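Local coordinates for outer membrane protein assembly factor BamA (Haemophilus ducreyi, PDB 4K3C) that probably works within the Bam complex to fold and insert beta-barrel proteins into the outer membrane, at residues Asn320-Ser334 / Val349-His363. Sequence-based numbering, arbitrary orientation.
Sequences NRGYFPTAGSSANIS and VGTNFSGYIPLNSEH
The ring of Pro325 lies over one face of the Tyr356 ring. Pro325 CB sits 4.0 Å from the Tyr356 ring centroid, only 7° off the ring normal, a CH-pi contact. Farther along the tyrosine, Pro325 CD approaches the hydroxyl end. With chi1 at -64°, Tyr356 CG sits opposite the carbonyl carbon and next to the backbone N, and the ring presents a face to Pro325. Leu319 touches both side chains, and Arg454 of strand 453-465 meets the tyrosine while donating to Pro325 O.

Beyond the proline, the Thr326 side chain is set roughly perpendicular to that of His363. Its methyl CG2 reaches the rim of the imidazole within the ring plane. Its OG1 gives a weak hydrogen bond to His363 O. Pro358 CB sits above one face of the same imidazole, toward its rim, and Pro358 CD packs on Ala327 CB. The turn before Thr326 is tied by Asn320 OD1, which accepts from the backbone N of both Thr326 and Ala327; the Thr326 bond lies in the carbonyl plane, on a lone pair.

Gly328 to Ser334 pairs antiparallel with Gly350 to Tyr356. These are parts of strands 328-338 and 346-358, a beta hairpin in the wall of the Omp85 transmembrane barrel. Tyr356 N donates to Gly328 O at 2.9 Å, whereas the return bond from Gly328 N is weak. Ser330 and Ser354 pair on the tyrosine side of the sheet. Their OG atoms are modelled improbably close, so any hydrogen bond between the hydroxyls is doubtful in detail. Asn332 is on that side too, and its ND2 donates to Asn315 on the preceding strand. The other side carries Ser329, Ala331, Phe353, Ile333 and Thr351. There Ile333 and Thr351 run alongside each other, with Ile333 CG1 3.9 Å from Thr351 CG2. Phe353 also touches Thr369 of the next strand, 366-378.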
loop_
_atom_site.group_PDB
_atom_site.type_symbol
_atom_site.label_atom_id
_atom_site.label_comp_id
_atom_site.label_asym_id
_atom_site.label_seq_id
_atom_site.Cartn_x
_atom_site.Cartn_y
_atom_site.Cartn_z
ATOM N N ASN A 320 10.583 -7.720 -1.408
ATOM C CA ASN A 320 11.842 -7.096 -1.790
ATOM C C ASN A 320 11.769 -6.226 -3.042
ATOM O O ASN A 320 12.774 -5.654 -3.456
ATOM C CB ASN A 320 12.920 -8.163 -1.962
ATOM C CG ASN A 320 12.457 -9.313 -2.823
ATOM O OD1 ASN A 320 11.341 -9.302 -3.340
ATOM N ND2 ASN A 320 13.317 -10.312 -2.986
ATOM N N ARG A 321 10.574 -6.078 -3.591
ATOM C CA ARG A 321 10.398 -5.243 -4.763
ATOM C C ARG A 321 9.030 -4.598 -4.900
ATOM O O ARG A 321 8.030 -5.122 -4.425
ATOM C CB ARG A 321 10.685 -6.048 -6.003
ATOM C CG ARG A 321 12.128 -6.304 -6.202
ATOM C CD ARG A 321 12.498 -6.488 -7.659
ATOM N NE ARG A 321 11.482 -6.060 -8.606
ATOM C CZ ARG A 321 11.398 -6.529 -9.842
ATOM N NH1 ARG A 321 10.448 -6.101 -10.652
ATOM N NH2 ARG A 321 12.263 -7.434 -10.262
ATOM N N GLY A 322 9.009 -3.447 -5.564
ATOM C CA GLY A 322 7.768 -2.763 -5.839
ATOM C C GLY A 322 6.839 -3.706 -6.571
ATOM O O GLY A 322 5.881 -4.217 -5.996
ATOM N N TYR A 323 7.124 -3.952 -7.843
ATOM C CA TYR A 323 6.347 -4.924 -8.602
ATOM C C TYR A 323 7.205 -6.141 -8.980
ATOM O O TYR A 323 8.428 -6.042 -9.111
ATOM C CB TYR A 323 5.684 -4.274 -9.820
ATOM C CG TYR A 323 6.650 -3.867 -10.891
ATOM C CD1 TYR A 323 6.997 -4.751 -11.901
ATOM C CD2 TYR A 323 7.223 -2.603 -10.900
ATOM C CE1 TYR A 323 7.897 -4.395 -12.893
ATOM C CE2 TYR A 323 8.121 -2.233 -11.897
ATOM C CZ TYR A 323 8.448 -3.139 -12.893
ATOM O OH TYR A 323 9.330 -2.813 -13.893
ATOM N N PHE A 324 6.544 -7.285 -9.144
ATOM C CA PHE A 324 7.201 -8.596 -9.300
ATOM C C PHE A 324 8.140 -8.956 -8.150
ATOM O O PHE A 324 9.312 -9.246 -8.378
ATOM C CB PHE A 324 7.935 -8.729 -10.646
ATOM C CG PHE A 324 7.056 -8.525 -11.844
ATOM C CD1 PHE A 324 5.669 -8.657 -11.747
ATOM C CD2 PHE A 324 7.606 -8.178 -13.067
ATOM C CE1 PHE A 324 4.843 -8.453 -12.846
ATOM C CE2 PHE A 324 6.786 -7.973 -14.181
ATOM C CZ PHE A 324 5.401 -8.116 -14.067
ATOM N N PRO A 325 7.622 -8.962 -6.910
ATOM C CA PRO A 325 8.473 -9.325 -5.779
ATOM C C PRO A 325 9.056 -10.685 -6.053
ATOM O O PRO A 325 8.429 -11.491 -6.734
ATOM C CB PRO A 325 7.486 -9.434 -4.614
ATOM C CG PRO A 325 6.314 -8.658 -5.031
ATOM C CD PRO A 325 6.213 -8.860 -6.507
ATOM N N THR A 326 10.252 -10.934 -5.553
ATOM C CA THR A 326 10.899 -12.200 -5.818
ATOM C C THR A 326 11.091 -12.970 -4.508
ATOM O O THR A 326 11.248 -14.193 -4.504
ATOM C CB THR A 326 12.206 -11.999 -6.632
ATOM O OG1 THR A 326 12.849 -13.256 -6.860
ATOM C CG2 THR A 326 13.164 -11.026 -5.939
ATOM N N ALA A 327 11.039 -12.249 -3.397
ATOM C CA ALA A 327 11.063 -12.878 -2.086
ATOM C C ALA A 327 10.381 -11.994 -1.042
ATOM O O ALA A 327 10.095 -10.821 -1.293
ATOM C CB ALA A 327 12.485 -13.202 -1.671
ATOM N N GLY A 328 10.115 -12.566 0.125
ATOM C CA GLY A 328 9.421 -11.837 1.169
ATOM C C GLY A 328 7.970 -12.256 1.216
ATOM O O GLY A 328 7.566 -13.235 0.574
ATOM N N SER A 329 7.179 -11.520 1.988
ATOM C CA SER A 329 5.736 -11.739 2.012
ATOM C C SER A 329 4.953 -10.458 2.288
ATOM O O SER A 329 5.504 -9.362 2.389
ATOM C CB SER A 329 5.357 -12.837 3.013
ATOM O OG SER A 329 6.108 -12.715 4.212
ATOM N N SER A 330 3.648 -10.606 2.393
ATOM C CA SER A 330 2.795 -9.486 2.705
ATOM C C SER A 330 1.505 -10.069 3.262
ATOM O O SER A 330 1.118 -11.203 2.932
ATOM C CB SER A 330 2.499 -8.687 1.447
ATOM O OG SER A 330 1.557 -9.375 0.647
ATOM N N ALA A 331 0.841 -9.297 4.110
ATOM C CA ALA A 331 -0.385 -9.768 4.716
ATOM C C ALA A 331 -1.221 -8.650 5.348
ATOM O O ALA A 331 -0.723 -7.561 5.644
ATOM C CB ALA A 331 -0.086 -10.875 5.714
ATOM N N ASN A 332 -2.501 -8.947 5.541
ATOM C CA ASN A 332 -3.448 -8.000 6.076
ATOM C C ASN A 332 -4.447 -8.676 7.021
ATOM O O ASN A 332 -4.886 -9.808 6.788
ATOM C CB ASN A 332 -4.206 -7.339 4.930
ATOM C CG ASN A 332 -5.127 -6.234 5.412
ATOM O OD1 ASN A 332 -6.161 -6.489 6.037
ATOM N ND2 ASN A 332 -4.757 -4.991 5.121
ATOM N N ILE A 333 -4.799 -7.964 8.086
ATOM C CA ILE A 333 -5.884 -8.346 8.978
ATOM C C ILE A 333 -6.790 -7.113 9.138
ATOM O O ILE A 333 -6.361 -6.071 9.649
ATOM C CB ILE A 333 -5.340 -8.878 10.346
ATOM C CG1 ILE A 333 -5.409 -10.388 10.363
ATOM C CG2 ILE A 333 -6.192 -8.424 11.527
ATOM C CD1 ILE A 333 -6.835 -10.864 10.204
ATOM N N SER A 334 -8.027 -7.210 8.663
ATOM C CA SER A 334 -8.946 -6.074 8.731
ATOM C C SER A 334 -10.311 -6.440 9.308
ATOM O O SER A 334 -10.726 -7.595 9.276
ATOM C CB SER A 334 -9.093 -5.415 7.362
ATOM O OG SER A 334 -9.357 -6.381 6.356
ATOM N N VAL A 349 -14.705 -9.263 8.737
ATOM C CA VAL A 349 -13.306 -9.489 9.096
ATOM C C VAL A 349 -12.625 -10.249 7.958
ATOM O O VAL A 349 -13.235 -11.144 7.385
ATOM C CB VAL A 349 -13.190 -10.274 10.432
ATOM C CG1 VAL A 349 -13.860 -11.641 10.327
ATOM C CG2 VAL A 349 -11.738 -10.423 10.850
ATOM N N GLY A 350 -11.386 -9.878 7.612
ATOM C CA GLY A 350 -10.693 -10.437 6.452
ATOM C C GLY A 350 -9.195 -10.665 6.656
ATOM O O GLY A 350 -8.558 -9.996 7.478
ATOM N N THR A 351 -8.597 -11.549 5.875
ATOM C CA THR A 351 -7.187 -11.815 6.024
ATOM C C THR A 351 -6.576 -12.278 4.762
ATOM O O THR A 351 -6.954 -13.294 4.284
ATOM C CB THR A 351 -6.978 -12.956 6.973
ATOM O OG1 THR A 351 -7.857 -12.803 8.069
ATOM C CG2 THR A 351 -5.591 -12.956 7.499
ATOM N N ASN A 352 -5.593 -11.568 4.243
ATOM C CA ASN A 352 -4.852 -12.047 3.102
ATOM C C ASN A 352 -3.404 -12.177 3.372
ATOM O O ASN A 352 -2.901 -11.647 4.310
ATOM C CB ASN A 352 -4.977 -11.135 1.921
ATOM C CG ASN A 352 -6.288 -10.589 1.794
ATOM O OD1 ASN A 352 -6.555 -9.555 2.339
ATOM N ND2 ASN A 352 -7.149 -11.263 1.077
ATOM N N PHE A 353 -2.742 -12.863 2.470
ATOM C CA PHE A 353 -1.407 -13.307 2.632
ATOM C C PHE A 353 -0.936 -13.484 1.242
ATOM O O PHE A 353 -1.628 -14.027 0.442
ATOM C CB PHE A 353 -1.465 -14.660 3.303
ATOM C CG PHE A 353 -0.224 -15.446 3.190
ATOM C CD1 PHE A 353 0.961 -14.948 3.638
ATOM C CD2 PHE A 353 -0.247 -16.701 2.662
ATOM C CE1 PHE A 353 2.100 -15.671 3.538
ATOM C CE2 PHE A 353 0.891 -17.424 2.568
ATOM C CZ PHE A 353 2.068 -16.904 3.006
ATOM N N SER A 354 0.243 -13.002 0.947
ATOM C CA SER A 354 0.886 -13.346 -0.279
ATOM C C SER A 354 2.336 -13.405 0.085
ATOM O O SER A 354 2.809 -12.570 0.809
ATOM C CB SER A 354 0.633 -12.302 -1.330
ATOM O OG SER A 354 1.331 -11.139 -0.998
ATOM N N GLY A 355 3.014 -14.438 -0.384
ATOM C CA GLY A 355 4.406 -14.668 -0.106
ATOM C C GLY A 355 5.110 -15.277 -1.280
ATOM O O GLY A 355 4.531 -15.920 -2.108
ATOM N N TYR A 356 6.396 -15.045 -1.327
ATOM C CA TYR A 356 7.241 -15.452 -2.441
ATOM C C TYR A 356 8.503 -16.174 -1.958
ATOM O O TYR A 356 9.202 -15.706 -1.056
ATOM C CB TYR A 356 7.630 -14.243 -3.304
ATOM C CG TYR A 356 6.476 -13.545 -3.991
ATOM C CD1 TYR A 356 5.556 -12.805 -3.265
ATOM C CD2 TYR A 356 6.328 -13.594 -5.370
ATOM C CE1 TYR A 356 4.503 -12.162 -3.882
ATOM C CE2 TYR A 356 5.276 -12.943 -5.998
ATOM C CZ TYR A 356 4.367 -12.230 -5.240
ATOM O OH TYR A 356 3.315 -11.587 -5.831
ATOM N N ILE A 357 8.803 -17.300 -2.594
ATOM C CA ILE A 357 9.966 -18.114 -2.270
ATOM C C ILE A 357 10.817 -18.342 -3.523
ATOM O O ILE A 357 10.341 -18.899 -4.521
ATOM C CB ILE A 357 9.510 -19.471 -1.722
ATOM C CG1 ILE A 357 9.045 -19.319 -0.281
ATOM C CG2 ILE A 357 10.600 -20.516 -1.838
ATOM C CD1 ILE A 357 8.342 -20.552 0.228
ATOM N N PRO A 358 12.076 -17.896 -3.489
ATOM C CA PRO A 358 12.940 -18.128 -4.648
ATOM C C PRO A 358 13.682 -19.452 -4.502
ATOM O O PRO A 358 14.050 -19.801 -3.371
ATOM C CB PRO A 358 13.912 -16.940 -4.589
ATOM C CG PRO A 358 14.016 -16.615 -3.140
ATOM C CD PRO A 358 12.679 -16.971 -2.513
ATOM N N LEU A 359 13.889 -20.173 -5.607
ATOM C CA LEU A 359 14.557 -21.481 -5.562
ATOM C C LEU A 359 16.015 -21.340 -5.997
ATOM O O LEU A 359 16.734 -22.322 -6.200
ATOM C CB LEU A 359 13.836 -22.484 -6.469
ATOM C CG LEU A 359 12.350 -22.754 -6.211
ATOM C CD1 LEU A 359 11.838 -23.989 -6.936
ATOM C CD2 LEU A 359 12.114 -22.881 -4.733
ATOM N N ASN A 360 16.451 -20.091 -6.087
ATOM C CA ASN A 360 17.590 -19.725 -6.898
ATOM C C ASN A 360 18.394 -18.684 -6.183
ATOM O O ASN A 360 17.830 -17.799 -5.545
ATOM C CB ASN A 360 17.067 -19.034 -8.158
ATOM C CG ASN A 360 17.454 -19.740 -9.433
ATOM O OD1 ASN A 360 17.076 -19.291 -10.530
ATOM N ND2 ASN A 360 18.193 -20.857 -9.311
ATOM N N SER A 361 19.708 -18.743 -6.325
ATOM C CA SER A 361 20.503 -17.574 -6.013
ATOM C C SER A 361 20.053 -16.506 -6.999
ATOM O O SER A 361 19.998 -15.319 -6.676
ATOM C CB SER A 361 21.995 -17.875 -6.172
ATOM O OG SER A 361 22.293 -18.357 -7.469
ATOM N N GLU A 362 19.682 -16.968 -8.191
ATOM C CA GLU A 362 19.321 -16.116 -9.316
ATOM C C GLU A 362 18.028 -15.302 -9.153
ATOM O O GLU A 362 17.994 -14.132 -9.501
ATOM C CB GLU A 362 19.254 -16.964 -10.586
ATOM C CG GLU A 362 20.599 -17.162 -11.247
ATOM C CD GLU A 362 21.230 -15.842 -11.643
ATOM O OE1 GLU A 362 20.720 -15.203 -12.591
ATOM O OE2 GLU A 362 22.220 -15.441 -10.992
ATOM N N HIS A 363 16.981 -15.942 -8.642
ATOM C CA HIS A 363 15.638 -15.354 -8.450
ATOM C C HIS A 363 14.707 -15.431 -9.655
ATOM O O HIS A 363 13.595 -14.933 -9.618
ATOM C CB HIS A 363 15.664 -13.965 -7.812
ATOM C CG HIS A 363 15.907 -13.999 -6.333
ATOM N ND1 HIS A 363 15.380 -13.072 -5.464
ATOM C CD2 HIS A 363 16.624 -14.862 -5.567
ATOM C CE1 HIS A 363 15.757 -13.356 -4.228
ATOM N NE2 HIS A 363 16.513 -14.439 -4.268
#